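Local coordinates for protein Cwp19 (PDB 5OQ3) that probably hydrolyses cell-wall peptidoglycan through this TIM-barrel glycoside hydrolase domain, while the full-length protein may also act as an N-acetylmuramoyl-L-alanine amidase, at residues Y36-P41 against Y361-D366. Sequence-based numbering, arbitrary orientation.
Sequences YNLDWP and YFSAKD
The Phe362 ring meets Leu38 obliquely, CD2 of Leu38 standing 3.8 Å from CZ of Phe362, while one face of the same ring is covered by CB of Ser363, the next residue along. The second flat group is the Asp39 carboxylate, gripped through OD1 by two donors from the other segment. In this TIM barrel, 36-41 lies in the loop after the first strand, 27-32, and 361-366 starts at the last residue of the eighth, 356-361, and runs into helix 364-369. The contact thus joins that loop to the start of the last strand's helix, where Tyr361 bonds through its backbone to Ala29 and Trp31 and the barrel closes. The two grips on OD1 differ in direction. Ser363 OG donates to the syn lone pair of Asp39 OD1 over 2.7 Å. The amide N of Lys365 reaches Asp39 OD1 at 2.9 Å. It comes from above the carboxylate plane, 40° out of it, and the N-H...O angle is 158°. Asp39 OD2 accepts from the backbone N of Ser33, so bonds at both oxygens restrict rotation of the carboxylate. The peptide bond between Phe362 and Ser363 is cis, and Ser363 N donates to the anti lone pair of Asp366 OD2 (3.0 Å); Asp366 N returns a bond to Ser363 O. With chi1 at 70°, Lys365 carries its aliphatic chain beside Asp39 OD1 before crossing Leu38 at about a right angle. There CE of Lys365 lies 3.3 Å from CD1 of Leu38, a short carbon-carbon approach.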
ATOM      1  N   TYR A  36      10.924   2.153   8.515  1.00 15.87           N
ATOM      2  CA  TYR A  36      11.407   3.078   9.545  1.00 18.53           C
ATOM      3  C   TYR A  36      10.674   2.890  10.888  1.00 16.47           C
ATOM      4  O   TYR A  36      10.653   3.788  11.708  1.00 18.35           O
ATOM      5  CB  TYR A  36      11.336   4.523   9.068  1.00 22.69           C
ATOM      6  CG  TYR A  36      12.187   4.806   7.883  1.00 29.24           C
ATOM      7  CD1 TYR A  36      13.576   4.598   7.940  1.00 34.23           C
ATOM      8  CD2 TYR A  36      11.642   5.315   6.708  1.00 35.60           C
ATOM      9  CE1 TYR A  36      14.386   4.871   6.855  1.00 37.93           C
ATOM     10  CE2 TYR A  36      12.458   5.589   5.613  1.00 38.04           C
ATOM     11  CZ  TYR A  36      13.821   5.359   5.701  1.00 39.38           C
ATOM     12  OH  TYR A  36      14.639   5.631   4.646  1.00 46.47           O
ATOM     13  N   ASN A  37      10.132   1.684  11.126  1.00 16.77           N
ATOM     14  CA  ASN A  37       9.478   1.355  12.397  1.00 16.74           C
ATOM     15  C   ASN A  37       8.360   2.363  12.698  1.00 17.21           C
ATOM     16  O   ASN A  37       8.149   2.733  13.825  1.00 18.95           O
ATOM     17  CB  ASN A  37      10.554   1.288  13.512  1.00 16.97           C
ATOM     18  CG  ASN A  37      11.543   0.176  13.249  1.00 15.79           C
ATOM     19  OD1 ASN A  37      12.528   0.358  12.527  1.00 19.68           O
ATOM     20  ND2 ASN A  37      11.239  -1.016  13.757  1.00 17.53           N
ATOM     21  N   LEU A  38       7.639   2.794  11.661  1.00 17.02           N
ATOM     22  CA  LEU A  38       6.678   3.905  11.828  1.00 16.94           C
ATOM     23  C   LEU A  38       5.581   3.577  12.854  1.00 15.72           C
ATOM     24  O   LEU A  38       5.378   4.312  13.823  1.00 17.46           O
ATOM     25  CB  LEU A  38       6.043   4.277  10.486  1.00 18.48           C
ATOM     26  CG  LEU A  38       5.082   5.459  10.517  1.00 19.33           C
ATOM     27  CD1 LEU A  38       5.867   6.748  10.772  1.00 22.24           C
ATOM     28  CD2 LEU A  38       4.213   5.547   9.247  1.00 21.16           C
ATOM     29  N   ASP A  39       4.859   2.488  12.612  1.00 15.73           N
ATOM     30  CA  ASP A  39       3.799   2.051  13.492  1.00 14.32           C
ATOM     31  C   ASP A  39       4.168   0.872  14.387  1.00 16.16           C
ATOM     32  O   ASP A  39       3.714   0.815  15.508  1.00 19.55           O
ATOM     33  CB  ASP A  39       2.562   1.629  12.699  1.00 12.66           C
ATOM     34  CG  ASP A  39       1.934   2.765  11.896  1.00 12.98           C
ATOM     35  OD1 ASP A  39       1.559   3.784  12.483  1.00 16.18           O
ATOM     36  OD2 ASP A  39       1.874   2.690  10.651  1.00 16.34           O
ATOM     37  N   TRP A  40       4.919  -0.093  13.854  1.00 15.26           N
ATOM     38  CA  TRP A  40       5.334  -1.290  14.583  1.00 15.50           C
ATOM     39  C   TRP A  40       6.546  -1.900  13.849  1.00 14.94           C
ATOM     40  O   TRP A  40       6.580  -1.822  12.600  1.00 17.58           O
ATOM     41  CB  TRP A  40       4.186  -2.314  14.611  1.00 14.36           C
ATOM     42  CG  TRP A  40       4.543  -3.560  15.353  1.00 14.52           C
ATOM     43  CD1 TRP A  40       4.518  -3.753  16.704  1.00 15.20           C
ATOM     44  CD2 TRP A  40       5.114  -4.744  14.784  1.00 14.01           C
ATOM     45  NE1 TRP A  40       4.995  -4.990  16.998  1.00 15.78           N
ATOM     46  CE2 TRP A  40       5.366  -5.625  15.839  1.00 13.98           C
ATOM     47  CE3 TRP A  40       5.398  -5.159  13.463  1.00 15.41           C
ATOM     48  CZ2 TRP A  40       5.918  -6.888  15.640  1.00 15.46           C
ATOM     49  CZ3 TRP A  40       5.955  -6.423  13.274  1.00 17.15           C
ATOM     50  CH2 TRP A  40       6.235  -7.253  14.356  1.00 17.49           C
ATOM     51  N   PRO A  41       7.507  -2.513  14.541  1.00 16.15           N
ATOM     52  CA  PRO A  41       7.682  -2.477  16.009  1.00 16.56           C
ATOM     53  C   PRO A  41       8.434  -1.246  16.454  1.00 19.20           C
ATOM     54  O   PRO A  41       9.285  -0.759  15.718  1.00 20.95           O
ATOM     55  CB  PRO A  41       8.528  -3.732  16.265  1.00 18.37           C
ATOM     56  CG  PRO A  41       9.371  -3.866  15.048  1.00 18.01           C
ATOM     57  CD  PRO A  41       8.518  -3.368  13.894  1.00 15.70           C
ATOM     58  N   TYR A 361      -7.250   4.014   7.395  1.00  7.60           N
ATOM     59  CA  TYR A 361      -6.673   5.148   8.114  1.00  8.50           C
ATOM     60  C   TYR A 361      -5.130   5.073   8.075  1.00  8.16           C
ATOM     61  O   TYR A 361      -4.556   4.085   8.539  1.00  8.93           O
ATOM     62  CB  TYR A 361      -7.122   5.163   9.586  1.00 10.18           C
ATOM     63  CG  TYR A 361      -8.598   5.493   9.663  1.00  9.39           C
ATOM     64  CD1 TYR A 361      -9.017   6.810   9.741  1.00 10.13           C
ATOM     65  CD2 TYR A 361      -9.576   4.517   9.646  1.00  9.77           C
ATOM     66  CE1 TYR A 361     -10.351   7.127   9.804  1.00 11.69           C
ATOM     67  CE2 TYR A 361     -10.927   4.838   9.692  1.00 10.32           C
ATOM     68  CZ  TYR A 361     -11.302   6.155   9.763  1.00 10.43           C
ATOM     69  OH  TYR A 361     -12.631   6.523   9.810  1.00 13.49           O
ATOM     70  N   PHE A 362      -4.520   6.141   7.603  1.00  9.63           N
ATOM     71  CA  PHE A 362      -3.075   6.309   7.659  1.00  9.78           C
ATOM     72  C   PHE A 362      -2.719   7.230   8.799  1.00  9.75           C
ATOM     73  O   PHE A 362      -2.925   8.425   8.646  1.00 11.27           O
ATOM     74  CB  PHE A 362      -2.471   6.804   6.346  1.00 10.44           C
ATOM     75  CG  PHE A 362      -0.999   6.480   6.283  1.00 11.74           C
ATOM     76  CD1 PHE A 362      -0.038   7.362   6.798  1.00 14.05           C
ATOM     77  CD2 PHE A 362      -0.585   5.215   5.892  1.00 12.85           C
ATOM     78  CE1 PHE A 362       1.290   7.027   6.807  1.00 15.22           C
ATOM     79  CE2 PHE A 362       0.761   4.874   5.922  1.00 15.30           C
ATOM     80  CZ  PHE A 362       1.690   5.784   6.384  1.00 15.65           C
ATOM     81  N   SER A 363      -2.187   6.715   9.920  1.00 10.04           N
ATOM     82  CA  SER A 363      -1.823   5.328  10.162  1.00 11.15           C
ATOM     83  C   SER A 363      -2.218   4.949  11.584  1.00 11.59           C
ATOM     84  O   SER A 363      -2.688   5.783  12.359  1.00 12.45           O
ATOM     85  CB  SER A 363      -0.326   5.067   9.888  1.00 11.38           C
ATOM     86  OG  SER A 363       0.480   5.700  10.862  1.00 14.16           O
ATOM     87  N   ALA A 364      -1.983   3.699  11.934  1.00 12.36           N
ATOM     88  CA  ALA A 364      -2.367   3.153  13.235  1.00 12.57           C
ATOM     89  C   ALA A 364      -1.859   3.952  14.421  1.00 14.37           C
ATOM     90  O   ALA A 364      -2.609   4.141  15.399  1.00 14.97           O
ATOM     91  CB  ALA A 364      -1.901   1.720  13.341  1.00 12.45           C
ATOM     92  N   LYS A 365      -0.610   4.430  14.363  1.00 13.81           N
ATOM     93  CA  LYS A 365      -0.066   5.192  15.483  1.00 15.62           C
ATOM     94  C   LYS A 365      -0.891   6.439  15.796  1.00 16.05           C
ATOM     95  O   LYS A 365      -0.916   6.917  16.941  1.00 17.70           O
ATOM     96  CB  LYS A 365       1.394   5.572  15.223  1.00 15.51           C
ATOM     97  CG  LYS A 365       1.654   6.615  14.139  1.00 20.44           C
ATOM     98  CD  LYS A 365       3.159   6.902  14.094  1.00 28.03           C
ATOM     99  CE  LYS A 365       3.571   7.740  12.904  1.00 36.46           C
ATOM    100  NZ  LYS A 365       3.000   9.109  12.963  1.00 45.51           N
ATOM    101  N   ASP A 366      -1.481   7.024  14.746  1.00 14.26           N
ATOM    102  CA  ASP A 366      -2.225   8.266  14.970  1.00 15.18           C
ATOM    103  C   ASP A 366      -3.478   8.027  15.794  1.00 15.69           C
ATOM    104  O   ASP A 366      -3.840   8.835  16.616  1.00 17.48           O
ATOM    105  CB  ASP A 366      -2.558   8.927  13.640  1.00 17.30           C
ATOM    106  CG  ASP A 366      -1.327   9.346  12.897  1.00 15.17           C
ATOM    107  OD1 ASP A 366      -0.538  10.167  13.409  1.00 18.38           O
ATOM    108  OD2 ASP A 366      -1.137   8.882  11.761  1.00 15.76           O
TER